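Local coordinates for acyl-CoA dehydrogenase domain protein Tcur3483 (Thermomonospora curvata, PDB 6WY9) that binds FAD and probably works as a flavin-dependent acyl-CoA dehydrogenase that acts on the CH-CH group of its substrate, at residues A[110-115]-A[133-138]; A[117-122]-A[186-191]; A[169-174]-A[206-211]. All coordinates share one frame; numbering follows the deposited sequence.

Interaction 1 (A[110-115]-A[133-138]); sequences VTVNTV and PGILSG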
ATOM      1  N   VAL A 110      -6.109  26.803  17.652  1.00 63.46           N
ATOM      2  CA  VAL A 110      -5.532  26.365  18.920  1.00 65.78           C
ATOM      3  C   VAL A 110      -6.078  27.194  20.075  1.00 66.66           C
ATOM      4  O   VAL A 110      -6.391  26.662  21.140  1.00 70.64           O
ATOM      5  CB  VAL A 110      -3.995  26.415  18.860  1.00 65.64           C
ATOM      6  CG1 VAL A 110      -3.412  26.221  20.208  1.00 67.24           C
ATOM      7  CG2 VAL A 110      -3.488  25.329  17.953  1.00 67.50           C
ATOM      8  N   THR A 111      -6.193  28.501  19.891  1.00 65.10           N
ATOM      9  CA  THR A 111      -6.579  29.335  21.020  1.00 65.67           C
ATOM     10  C   THR A 111      -8.067  29.221  21.305  1.00 65.08           C
ATOM     11  O   THR A 111      -8.472  29.111  22.467  1.00 64.38           O
ATOM     12  CB  THR A 111      -6.187  30.789  20.760  1.00 64.65           C
ATOM     13  OG1 THR A 111      -4.756  30.868  20.637  1.00 65.51           O
ATOM     14  CG2 THR A 111      -6.642  31.685  21.932  1.00 65.74           C
ATOM     15  N   VAL A 112      -8.879  29.208  20.254  1.00 65.17           N
ATOM     16  CA  VAL A 112     -10.327  29.251  20.396  1.00 67.26           C
ATOM     17  C   VAL A 112     -10.914  27.868  20.600  1.00 69.10           C
ATOM     18  O   VAL A 112     -11.840  27.704  21.395  1.00 70.41           O
ATOM     19  CB  VAL A 112     -10.937  29.957  19.176  1.00 66.59           C
ATOM     20  CG1 VAL A 112     -12.443  29.659  19.069  1.00 67.11           C
ATOM     21  CG2 VAL A 112     -10.724  31.446  19.333  1.00 67.03           C
ATOM     22  N   ASN A 113     -10.359  26.853  19.954  1.00 70.83           N
ATOM     23  CA  ASN A 113     -10.944  25.522  19.977  1.00 74.36           C
ATOM     24  C   ASN A 113     -10.191  24.525  20.817  1.00 76.06           C
ATOM     25  O   ASN A 113     -10.642  23.386  20.961  1.00 78.17           O
ATOM     26  CB  ASN A 113     -11.057  25.005  18.559  1.00 78.18           C
ATOM     27  CG  ASN A 113     -12.197  25.634  17.846  1.00 80.93           C
ATOM     28  OD1 ASN A 113     -12.104  26.771  17.376  1.00 81.13           O
ATOM     29  ND2 ASN A 113     -13.313  24.927  17.800  1.00 83.23           N
ATOM     30  N   THR A 114      -9.088  24.904  21.360  1.00 75.55           N
ATOM     31  CA  THR A 114      -8.268  23.976  22.116  1.00 77.26           C
ATOM     32  C   THR A 114      -8.005  24.454  23.534  1.00 79.50           C
ATOM     33  O   THR A 114      -8.136  23.676  24.491  1.00 80.91           O
ATOM     34  CB  THR A 114      -6.974  23.795  21.295  1.00 76.31           C
ATOM     35  OG1 THR A 114      -7.263  22.960  20.158  1.00 79.73           O
ATOM     36  CG2 THR A 114      -5.906  23.228  22.066  1.00 74.67           C
ATOM     37  N   VAL A 115      -7.670  25.721  23.702  1.00 64.30           N
ATOM     38  CA  VAL A 115      -7.337  26.240  25.016  1.00 67.61           C
ATOM     39  C   VAL A 115      -8.584  26.722  25.744  1.00 74.01           C
ATOM     40  O   VAL A 115      -8.792  26.422  26.926  1.00 78.72           O
ATOM     41  CB  VAL A 115      -6.273  27.351  24.867  1.00 65.13           C
ATOM     42  CG1 VAL A 115      -6.063  28.090  26.182  1.00 67.08           C
ATOM     43  CG2 VAL A 115      -4.944  26.753  24.368  1.00 60.20           C
ATOM     44  N   PRO A 133     -12.707  36.125  27.871  1.00 82.51           N
ATOM     45  CA  PRO A 133     -13.256  37.267  27.116  1.00 85.56           C
ATOM     46  C   PRO A 133     -12.294  37.776  26.052  1.00 84.22           C
ATOM     47  O   PRO A 133     -12.719  38.087  24.929  1.00 85.87           O
ATOM     48  CB  PRO A 133     -13.535  38.316  28.209  1.00 87.58           C
ATOM     49  CG  PRO A 133     -13.546  37.542  29.508  1.00 86.81           C
ATOM     50  CD  PRO A 133     -12.529  36.449  29.304  1.00 83.62           C
ATOM     51  N   GLY A 134     -11.001  37.850  26.372  1.00 81.81           N
ATOM     52  CA  GLY A 134     -10.027  38.326  25.410  1.00 79.70           C
ATOM     53  C   GLY A 134      -9.789  37.330  24.305  1.00 77.41           C
ATOM     54  O   GLY A 134      -9.502  37.713  23.166  1.00 77.54           O
ATOM     55  N   ILE A 135      -9.919  36.040  24.608  1.00 75.27           N
ATOM     56  CA  ILE A 135      -9.921  35.055  23.531  1.00 72.39           C
ATOM     57  C   ILE A 135     -11.102  35.316  22.605  1.00 75.32           C
ATOM     58  O   ILE A 135     -10.951  35.454  21.385  1.00 74.59           O
ATOM     59  CB  ILE A 135      -9.961  33.628  24.101  1.00 69.21           C
ATOM     60  CG1 ILE A 135      -8.641  33.299  24.810  1.00 66.49           C
ATOM     61  CG2 ILE A 135     -10.317  32.643  22.975  1.00 66.37           C
ATOM     62  CD1 ILE A 135      -8.495  31.845  25.234  1.00 64.19           C
ATOM     63  N   LEU A 136     -12.296  35.407  23.190  1.00 78.62           N
ATOM     64  CA  LEU A 136     -13.510  35.690  22.440  1.00 81.76           C
ATOM     65  C   LEU A 136     -13.354  36.927  21.566  1.00 83.15           C
ATOM     66  O   LEU A 136     -13.700  36.910  20.380  1.00 83.64           O
ATOM     67  CB  LEU A 136     -14.674  35.854  23.416  1.00 85.34           C
ATOM     68  CG  LEU A 136     -16.081  36.010  22.852  1.00 89.32           C
ATOM     69  CD1 LEU A 136     -16.518  34.779  22.032  1.00 88.46           C
ATOM     70  CD2 LEU A 136     -17.060  36.312  23.997  1.00 92.95           C
ATOM     71  N   SER A 137     -12.859  38.022  22.139  1.00 84.85           N
ATOM     72  CA  SER A 137     -12.775  39.288  21.414  1.00 86.41           C
ATOM     73  C   SER A 137     -11.631  39.317  20.415  1.00 83.93           C
ATOM     74  O   SER A 137     -11.414  40.346  19.765  1.00 84.46           O
ATOM     75  CB  SER A 137     -12.606  40.433  22.403  1.00 88.60           C
ATOM     76  OG  SER A 137     -11.456  40.182  23.198  1.00 86.18           O
ATOM     77  N   GLY A 138     -10.891  38.224  20.287  1.00 81.52           N
ATOM     78  CA  GLY A 138      -9.726  38.221  19.435  1.00 78.82           C
ATOM     79  C   GLY A 138      -8.572  39.042  19.950  1.00 78.20           C
ATOM     80  O   GLY A 138      -7.742  39.477  19.153  1.00 78.51           O
TER
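Thr111 and Ile135 carry most of this contact, with Val112 at the side. The methyl CG2 of Thr111 meets three carbons of the isoleucine, CG1 and CD1 of the longer branch and the methyl CG2. Its closest approach is to Ile135 CD1, at 3.8 Å. Thr111 CG2 is also 3.9 Å from Ile135 CG2, the other methyl. Val112 adds one touch, CG2 to Ile135 CG2 at 3.9 Å; the valine and isoleucine pass alongside, pointing opposite ways. Thr111 CG2 stands anti to the backbone N (chi1 -63° for OG1), which turns the methyl to the isoleucine. The hydroxyl faces other company: Thr111 OG1 accepts a hydrogen bond from the backbone N of Phe142, at the start of strand 142-145. Ile135 also packs against Phe142 and Trp79. The indole of Trp79 bonds through NE1 to Val112 O, so the same residue touches both segments.

The two segments belong to consecutive helices, 109-122 and 125-136, of the N-terminal helical domain. Helix 109-122 widens here into a pi-type turn, with Val115 N bonded to Val110 O at 3.0 Å. Helix 125-136 ends at Leu136. Gly138 takes a positive phi (70°) in a Schellman motif, and Gly138 N bonds to Ile135 O at 3.0 Å. The chain then runs on toward strand 142-145.

No hydrogen bond joins the two segments. The carbon surfaces of Thr111, Val112 and Ile135 are buried against each other, and the threonine hydroxyl finds its partner elsewhere. Cohesion here therefore rests on burial and fit of methyl groups.

Interaction 2 (A[117-122]-A[186-191]); sequences PTLMKY and YIWLAC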
ATOM      1  N   PRO A 117     -11.723  25.786  25.502  1.00 74.10           N
ATOM      2  CA  PRO A 117     -12.589  24.707  26.002  1.00 77.54           C
ATOM      3  C   PRO A 117     -11.944  23.891  27.110  1.00 76.95           C
ATOM      4  O   PRO A 117     -12.658  23.328  27.948  1.00 75.11           O
ATOM      5  CB  PRO A 117     -12.866  23.855  24.750  1.00 76.96           C
ATOM      6  CG  PRO A 117     -12.565  24.763  23.579  1.00 75.19           C
ATOM      7  CD  PRO A 117     -11.424  25.625  24.063  1.00 73.05           C
ATOM      8  N   THR A 118     -10.619  23.801  27.149  1.00 78.28           N
ATOM      9  CA  THR A 118     -10.017  23.156  28.303  1.00 81.27           C
ATOM     10  C   THR A 118     -10.072  24.074  29.523  1.00 80.08           C
ATOM     11  O   THR A 118     -10.285  23.597  30.650  1.00 81.80           O
ATOM     12  CB  THR A 118      -8.582  22.723  27.975  1.00 83.28           C
ATOM     13  OG1 THR A 118      -7.817  23.869  27.596  1.00 84.45           O
ATOM     14  CG2 THR A 118      -8.557  21.704  26.812  1.00 82.22           C
ATOM     15  N   LEU A 119      -9.936  25.393  29.322  1.00 76.46           N
ATOM     16  CA  LEU A 119     -10.126  26.328  30.433  1.00 75.93           C
ATOM     17  C   LEU A 119     -11.555  26.299  30.950  1.00 80.53           C
ATOM     18  O   LEU A 119     -11.790  26.406  32.162  1.00 82.29           O
ATOM     19  CB  LEU A 119      -9.769  27.755  30.019  1.00 73.12           C
ATOM     20  CG  LEU A 119      -8.290  28.114  29.931  1.00 69.46           C
ATOM     21  CD1 LEU A 119      -8.109  29.495  29.289  1.00 69.38           C
ATOM     22  CD2 LEU A 119      -7.671  28.074  31.330  1.00 70.06           C
ATOM     23  N   MET A 120     -12.534  26.215  30.047  1.00 83.00           N
ATOM     24  CA  MET A 120     -13.917  26.203  30.517  1.00 87.71           C
ATOM     25  C   MET A 120     -14.160  25.018  31.444  1.00 88.72           C
ATOM     26  O   MET A 120     -15.032  25.072  32.317  1.00 92.55           O
ATOM     27  CB  MET A 120     -14.895  26.186  29.330  1.00 88.51           C
ATOM     28  CG  MET A 120     -14.668  27.291  28.295  1.00 86.99           C
ATOM     29  SD  MET A 120     -15.750  27.212  26.831  1.00 88.69           S
ATOM     30  CE  MET A 120     -15.780  25.450  26.502  1.00 85.72           C
ATOM     31  N   LYS A 121     -13.378  23.955  31.282  1.00 85.87           N
ATOM     32  CA  LYS A 121     -13.537  22.731  32.050  1.00 86.80           C
ATOM     33  C   LYS A 121     -12.720  22.743  33.342  1.00 87.50           C
ATOM     34  O   LYS A 121     -13.252  22.465  34.422  1.00 90.19           O
ATOM     35  CB  LYS A 121     -13.143  21.546  31.171  1.00 83.29           C
ATOM     36  CG  LYS A 121     -13.406  20.181  31.781  1.00 84.83           C
ATOM     37  CD  LYS A 121     -12.876  19.075  30.851  1.00 82.56           C
ATOM     38  CE  LYS A 121     -13.237  17.692  31.386  1.00 85.13           C
ATOM     39  NZ  LYS A 121     -14.699  17.576  31.531  1.00 90.07           N
ATOM     40  N   TYR A 122     -11.436  23.087  33.252  1.00 85.42           N
ATOM     41  CA  TYR A 122     -10.508  22.962  34.369  1.00 85.81           C
ATOM     42  C   TYR A 122     -10.068  24.298  34.955  1.00 84.81           C
ATOM     43  O   TYR A 122      -9.250  24.312  35.877  1.00 86.41           O
ATOM     44  CB  TYR A 122      -9.272  22.161  33.926  1.00 83.80           C
ATOM     45  CG  TYR A 122      -9.589  20.732  33.548  1.00 86.56           C
ATOM     46  CD1 TYR A 122     -10.007  19.822  34.510  1.00 90.57           C
ATOM     47  CD2 TYR A 122      -9.485  20.292  32.229  1.00 86.50           C
ATOM     48  CE1 TYR A 122     -10.300  18.517  34.184  1.00 92.60           C
ATOM     49  CE2 TYR A 122      -9.778  18.980  31.888  1.00 88.47           C
ATOM     50  CZ  TYR A 122     -10.181  18.099  32.878  1.00 92.38           C
ATOM     51  OH  TYR A 122     -10.485  16.794  32.574  1.00 95.33           O
ATOM     52  N   TYR A 186       0.403  34.490  25.325  1.00 61.33           N
ATOM     53  CA  TYR A 186       0.623  33.552  26.423  1.00 59.67           C
ATOM     54  C   TYR A 186       1.012  32.183  25.885  1.00 56.39           C
ATOM     55  O   TYR A 186       0.536  31.759  24.827  1.00 55.11           O
ATOM     56  CB  TYR A 186      -0.617  33.380  27.286  1.00 61.38           C
ATOM     57  CG  TYR A 186      -1.079  34.653  27.949  1.00 65.34           C
ATOM     58  CD1 TYR A 186      -0.449  35.131  29.100  1.00 67.10           C
ATOM     59  CD2 TYR A 186      -2.148  35.362  27.435  1.00 67.70           C
ATOM     60  CE1 TYR A 186      -0.878  36.293  29.705  1.00 70.70           C
ATOM     61  CE2 TYR A 186      -2.588  36.518  28.034  1.00 71.04           C
ATOM     62  CZ  TYR A 186      -1.953  36.976  29.167  1.00 72.18           C
ATOM     63  OH  TYR A 186      -2.403  38.128  29.750  1.00 75.06           O
ATOM     64  N   ILE A 187       1.868  31.490  26.644  1.00 55.18           N
ATOM     65  CA  ILE A 187       2.229  30.105  26.383  1.00 54.30           C
ATOM     66  C   ILE A 187       1.438  29.212  27.331  1.00 56.27           C
ATOM     67  O   ILE A 187       1.392  29.454  28.549  1.00 59.00           O
ATOM     68  CB  ILE A 187       3.745  29.866  26.549  1.00 51.64           C
ATOM     69  CG1 ILE A 187       4.546  30.977  25.862  1.00 51.42           C
ATOM     70  CG2 ILE A 187       4.136  28.517  25.964  1.00 49.03           C
ATOM     71  CD1 ILE A 187       4.435  31.005  24.310  1.00 49.05           C
ATOM     72  N   TRP A 188       0.813  28.181  26.769  1.00 53.51           N
ATOM     73  CA  TRP A 188       0.208  27.107  27.553  1.00 53.94           C
ATOM     74  C   TRP A 188       1.324  26.099  27.797  1.00 52.91           C
ATOM     75  O   TRP A 188       1.634  25.289  26.929  1.00 50.99           O
ATOM     76  CB  TRP A 188      -0.953  26.527  26.769  1.00 52.72           C
ATOM     77  CG  TRP A 188      -1.613  25.310  27.239  1.00 53.04           C
ATOM     78  CD1 TRP A 188      -1.283  24.028  26.921  1.00 52.49           C
ATOM     79  CD2 TRP A 188      -2.826  25.243  28.009  1.00 56.55           C
ATOM     80  NE1 TRP A 188      -2.211  23.156  27.463  1.00 54.35           N
ATOM     81  CE2 TRP A 188      -3.158  23.878  28.146  1.00 56.94           C
ATOM     82  CE3 TRP A 188      -3.648  26.205  28.607  1.00 59.12           C
ATOM     83  CZ2 TRP A 188      -4.270  23.447  28.868  1.00 59.99           C
ATOM     84  CZ3 TRP A 188      -4.757  25.779  29.317  1.00 62.70           C
ATOM     85  CH2 TRP A 188      -5.056  24.412  29.444  1.00 62.87           C
ATOM     86  N   LEU A 189       1.962  26.172  28.973  1.00 53.29           N
ATOM     87  CA  LEU A 189       3.277  25.562  29.171  1.00 53.16           C
ATOM     88  C   LEU A 189       3.198  24.343  30.087  1.00 54.66           C
ATOM     89  O   LEU A 189       2.783  24.454  31.250  1.00 56.38           O
ATOM     90  CB  LEU A 189       4.274  26.575  29.726  1.00 53.80           C
ATOM     91  CG  LEU A 189       5.721  26.085  29.794  1.00 52.65           C
ATOM     92  CD1 LEU A 189       6.314  25.961  28.383  1.00 49.58           C
ATOM     93  CD2 LEU A 189       6.537  27.038  30.662  1.00 53.93           C
ATOM     94  N   ALA A 190       3.648  23.188  29.563  1.00 51.88           N
ATOM     95  CA  ALA A 190       3.740  21.950  30.327  1.00 50.90           C
ATOM     96  C   ALA A 190       5.088  21.902  31.037  1.00 51.57           C
ATOM     97  O   ALA A 190       6.128  21.934  30.378  1.00 49.94           O
ATOM     98  CB  ALA A 190       3.563  20.743  29.409  1.00 48.71           C
ATOM     99  N   CYS A 191       5.066  21.845  32.382  1.00 53.93           N
ATOM    100  CA  CYS A 191       6.261  21.900  33.220  1.00 57.63           C
ATOM    101  C   CYS A 191       6.284  20.737  34.205  1.00 56.29           C
ATOM    102  O   CYS A 191       5.239  20.267  34.667  1.00 57.65           O
ATOM    103  CB  CYS A 191       6.346  23.199  34.071  1.00 64.88           C
ATOM    104  SG  CYS A 191       6.179  24.785  33.236  1.00 68.71           S
TER
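Trp188 joins two domains of the acyl-CoA dehydrogenase fold: it reaches from a strand of the middle beta domain to Thr118 and Leu119 on a helix of the N-terminal domain. Its CG lies anti to the backbone N (chi1 171°), which sends the indole out from the strand with its six-membered ring leading. Thr118 OG1 comes closest, 3.4 Å from Trp188 CH2, and it is 3.8 Å from Trp188 CZ2. It approaches obliquely. This is packing, not a hydrogen bond. Thr118 OG1 has its hydrogen-bond partners in its own helix, Val115 O and Thr114 O, which compete for the one hydroxyl proton. Leu119 comes to the ring edge, near the plane, with CD2 4.2 Å from Trp188 CZ3.

The pyrrole N-H is used elsewhere. Trp188 NE1 hydrogen-bonds to the hydroxyl of Tyr146, an FAD-binding residue, and the two rings also meet with planes at about 60°. Trp188 is thus a second-shell residue, its side chain about 8 Å from the bound flavin cofactor. Replacing it with an alanine would probably open a gap beside Thr118 and Leu119 and leave Tyr146 OH without this N-H donor.

Strand 186-192 lies between strands 142-145 and 203-209. The backbone of Trp188 bonds to Ala143 and Gly145 on the first, and its side chain touches Ile205 on the second. Thr118 also touches helix 250-260, at Thr256 and Gln257. Two helices and the sheet therefore come together at this one threonine side chain.

Interaction 3 (A[169-174]-A[206-211]); sequences FVIDGS and IIVPTD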
ATOM      1  N   PHE A 169       5.865  30.628  40.795  1.00 79.25           N
ATOM      2  CA  PHE A 169       6.670  29.555  40.239  1.00 75.23           C
ATOM      3  C   PHE A 169       7.833  30.164  39.476  1.00 73.36           C
ATOM      4  O   PHE A 169       7.680  31.209  38.830  1.00 74.04           O
ATOM      5  CB  PHE A 169       5.848  28.653  39.316  1.00 72.78           C
ATOM      6  CG  PHE A 169       5.190  27.524  40.025  1.00 73.58           C
ATOM      7  CD1 PHE A 169       5.939  26.452  40.466  1.00 72.43           C
ATOM      8  CD2 PHE A 169       3.823  27.533  40.264  1.00 75.71           C
ATOM      9  CE1 PHE A 169       5.345  25.398  41.123  1.00 73.21           C
ATOM     10  CE2 PHE A 169       3.222  26.476  40.932  1.00 76.45           C
ATOM     11  CZ  PHE A 169       3.990  25.408  41.363  1.00 75.16           C
ATOM     12  N   VAL A 170       8.995  29.518  39.572  1.00 71.34           N
ATOM     13  CA  VAL A 170      10.193  29.900  38.830  1.00 70.89           C
ATOM     14  C   VAL A 170      10.418  28.820  37.781  1.00 69.02           C
ATOM     15  O   VAL A 170      10.573  27.637  38.119  1.00 69.10           O
ATOM     16  CB  VAL A 170      11.418  30.060  39.750  1.00 73.27           C
ATOM     17  CG1 VAL A 170      12.608  30.634  38.977  1.00 74.50           C
ATOM     18  CG2 VAL A 170      11.085  30.955  40.910  1.00 74.72           C
ATOM     19  N   ILE A 171      10.423  29.221  36.515  1.00 67.62           N
ATOM     20  CA  ILE A 171      10.366  28.295  35.386  1.00 65.29           C
ATOM     21  C   ILE A 171      11.692  28.347  34.640  1.00 66.97           C
ATOM     22  O   ILE A 171      12.154  29.429  34.251  1.00 68.97           O
ATOM     23  CB  ILE A 171       9.190  28.623  34.451  1.00 61.43           C
ATOM     24  CG1 ILE A 171       7.850  28.604  35.196  1.00 61.29           C
ATOM     25  CG2 ILE A 171       9.127  27.666  33.241  1.00 58.61           C
ATOM     26  CD1 ILE A 171       6.695  29.131  34.348  1.00 59.86           C
ATOM     27  N   ASP A 172      12.304  27.176  34.449  1.00 65.52           N
ATOM     28  CA  ASP A 172      13.567  27.049  33.743  1.00 63.95           C
ATOM     29  C   ASP A 172      13.470  25.891  32.776  1.00 59.52           C
ATOM     30  O   ASP A 172      13.219  24.756  33.189  1.00 58.59           O
ATOM     31  CB  ASP A 172      14.729  26.819  34.711  1.00 66.34           C
ATOM     32  CG  ASP A 172      15.027  28.034  35.551  1.00 70.26           C
ATOM     33  OD1 ASP A 172      15.517  29.036  34.982  1.00 71.13           O
ATOM     34  OD2 ASP A 172      14.748  27.986  36.772  1.00 72.11           O
ATOM     35  N   GLY A 173      13.693  26.171  31.502  1.00 57.73           N
ATOM     36  CA  GLY A 173      13.765  25.120  30.501  1.00 55.34           C
ATOM     37  C   GLY A 173      13.631  25.743  29.127  1.00 56.69           C
ATOM     38  O   GLY A 173      13.873  26.938  28.948  1.00 58.84           O
ATOM     39  N   SER A 174      13.207  24.918  28.183  1.00 56.68           N
ATOM     40  CA  SER A 174      12.991  25.371  26.815  1.00 57.99           C
ATOM     41  C   SER A 174      12.006  24.429  26.144  1.00 56.55           C
ATOM     42  O   SER A 174      11.808  23.298  26.591  1.00 57.39           O
ATOM     43  CB  SER A 174      14.300  25.387  26.036  1.00 59.09           C
ATOM     44  OG  SER A 174      14.604  24.047  25.721  1.00 58.28           O
ATOM     45  N   ILE A 206       1.088  25.571  33.099  1.00 60.16           N
ATOM     46  CA  ILE A 206       1.208  26.937  33.611  1.00 63.31           C
ATOM     47  C   ILE A 206       1.126  27.943  32.461  1.00 62.11           C
ATOM     48  O   ILE A 206       1.768  27.761  31.415  1.00 60.33           O
ATOM     49  CB  ILE A 206       2.520  27.153  34.397  1.00 65.23           C
ATOM     50  CG1 ILE A 206       2.741  26.015  35.393  1.00 67.72           C
ATOM     51  CG2 ILE A 206       2.466  28.501  35.110  1.00 67.22           C
ATOM     52  CD1 ILE A 206       3.970  26.209  36.355  1.00 70.07           C
ATOM     53  N   ILE A 207       0.359  29.020  32.658  1.00 61.82           N
ATOM     54  CA  ILE A 207       0.244  30.060  31.635  1.00 60.96           C
ATOM     55  C   ILE A 207       1.346  31.088  31.857  1.00 63.15           C
ATOM     56  O   ILE A 207       1.441  31.695  32.932  1.00 65.07           O
ATOM     57  CB  ILE A 207      -1.145  30.722  31.632  1.00 61.95           C
ATOM     58  CG1 ILE A 207      -2.247  29.668  31.440  1.00 61.35           C
ATOM     59  CG2 ILE A 207      -1.239  31.830  30.524  1.00 60.92           C
ATOM     60  CD1 ILE A 207      -3.664  30.262  31.473  1.00 64.44           C
ATOM     61  N   VAL A 208       2.172  31.288  30.843  1.00 63.39           N
ATOM     62  CA  VAL A 208       3.314  32.187  30.911  1.00 66.27           C
ATOM     63  C   VAL A 208       3.085  33.328  29.930  1.00 66.76           C
ATOM     64  O   VAL A 208       2.930  33.086  28.729  1.00 66.54           O
ATOM     65  CB  VAL A 208       4.630  31.464  30.590  1.00 65.09           C
ATOM     66  CG1 VAL A 208       5.793  32.459  30.676  1.00 66.71           C
ATOM     67  CG2 VAL A 208       4.819  30.266  31.521  1.00 65.41           C
ATOM     68  N   PRO A 209       3.088  34.584  30.377  1.00 67.47           N
ATOM     69  CA  PRO A 209       2.982  35.702  29.430  1.00 66.70           C
ATOM     70  C   PRO A 209       4.239  35.806  28.572  1.00 65.91           C
ATOM     71  O   PRO A 209       5.359  35.595  29.050  1.00 66.14           O
ATOM     72  CB  PRO A 209       2.812  36.920  30.344  1.00 69.62           C
ATOM     73  CG  PRO A 209       3.535  36.529  31.584  1.00 70.12           C
ATOM     74  CD  PRO A 209       3.302  35.047  31.760  1.00 68.40           C
ATOM     75  N   THR A 210       4.045  36.118  27.285  1.00 64.14           N
ATOM     76  CA  THR A 210       5.173  36.180  26.367  1.00 63.02           C
ATOM     77  C   THR A 210       5.985  37.449  26.539  1.00 66.25           C
ATOM     78  O   THR A 210       7.047  37.567  25.921  1.00 67.20           O
ATOM     79  CB  THR A 210       4.709  36.041  24.896  1.00 60.86           C
ATOM     80  OG1 THR A 210       3.664  36.986  24.576  1.00 63.05           O
ATOM     81  CG2 THR A 210       4.218  34.634  24.647  1.00 57.24           C
ATOM     82  N   ASP A 211       5.528  38.387  27.357  1.00 69.20           N
ATOM     83  CA  ASP A 211       6.349  39.532  27.732  1.00 73.33           C
ATOM     84  C   ASP A 211       7.088  39.311  29.046  1.00 74.34           C
ATOM     85  O   ASP A 211       7.815  40.203  29.492  1.00 76.48           O
ATOM     86  CB  ASP A 211       5.488  40.792  27.836  1.00 79.23           C
ATOM     87  CG  ASP A 211       4.381  40.645  28.853  1.00 83.70           C
ATOM     88  OD1 ASP A 211       4.323  39.597  29.534  1.00 83.66           O
ATOM     89  OD2 ASP A 211       3.562  41.572  28.969  1.00 87.84           O
TER
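Ile206 N bonds to Leu189 O, a backbone pair that ties strand 203-209 to its neighbour 186-192. With the strand held there, Ile206 and Val208 meet Phe169 and Ile171 of strand 168-176. Ile206 lays its terminal methyl over one face of the Phe169 ring. Ile206 CD1 is 4.1 Å from Phe169 CG and 4.1 Å from Phe169 CD2, so it sits near the root of the ring. The isoleucine chain runs roughly perpendicular to the phenylalanine side chain. An extended chain (chi2 -174°) carries that methyl out to the ring.

Ile171 takes the second place. Its CD1 meets Val208 CG2 tip to tip at 3.6 Å, the closest touch between the segments. The same Ile171 CD1 is also 4.3 Å from Ile206 CG2, so one methyl serves both partners.

The two strands belong to different sheets of the middle domain, which pack face to face. Their axes stand 10.3 Å apart at closest approach and cross at -79°, the near-orthogonal packing familiar from the beta domain of this family. No hydrogen bond crosses between these two segments; each strand bonds within its own sheet. Phe169 and Ile171 pair through their backbones with Val238 and Val236 of strand 227-239.

Other apolar side chains continue the layer. Leu189 touches both Ile171 and Val208. Ala162 packs against Phe169 and Ile206. Val236 reaches Val208 from the opposing sheet, and Tyr233 lies against Ile171.

How the interactions relate
Interactions 1 and 2 share helix 109-122, and their centres are 11 Å apart. They touch where Val115 CG1 meets Trp188 CE3 at 3.9 Å. Interactions 2 and 3 each place one strand in the same sheet: strands 186-192 and 203-209 are neighbours, joined for example by Ile187 N to Val208 O at 2.8 Å. Their centres are 13 Å apart. Interactions 1 and 3 do not touch, with nearest atoms about 6 Å apart, so interaction 2 links them. Together they lead from the N-terminal helices into the middle beta domain. Thr111, Trp188 and Val208 have side chains about 10, 8 and 13 Å from the bound flavin cofactor.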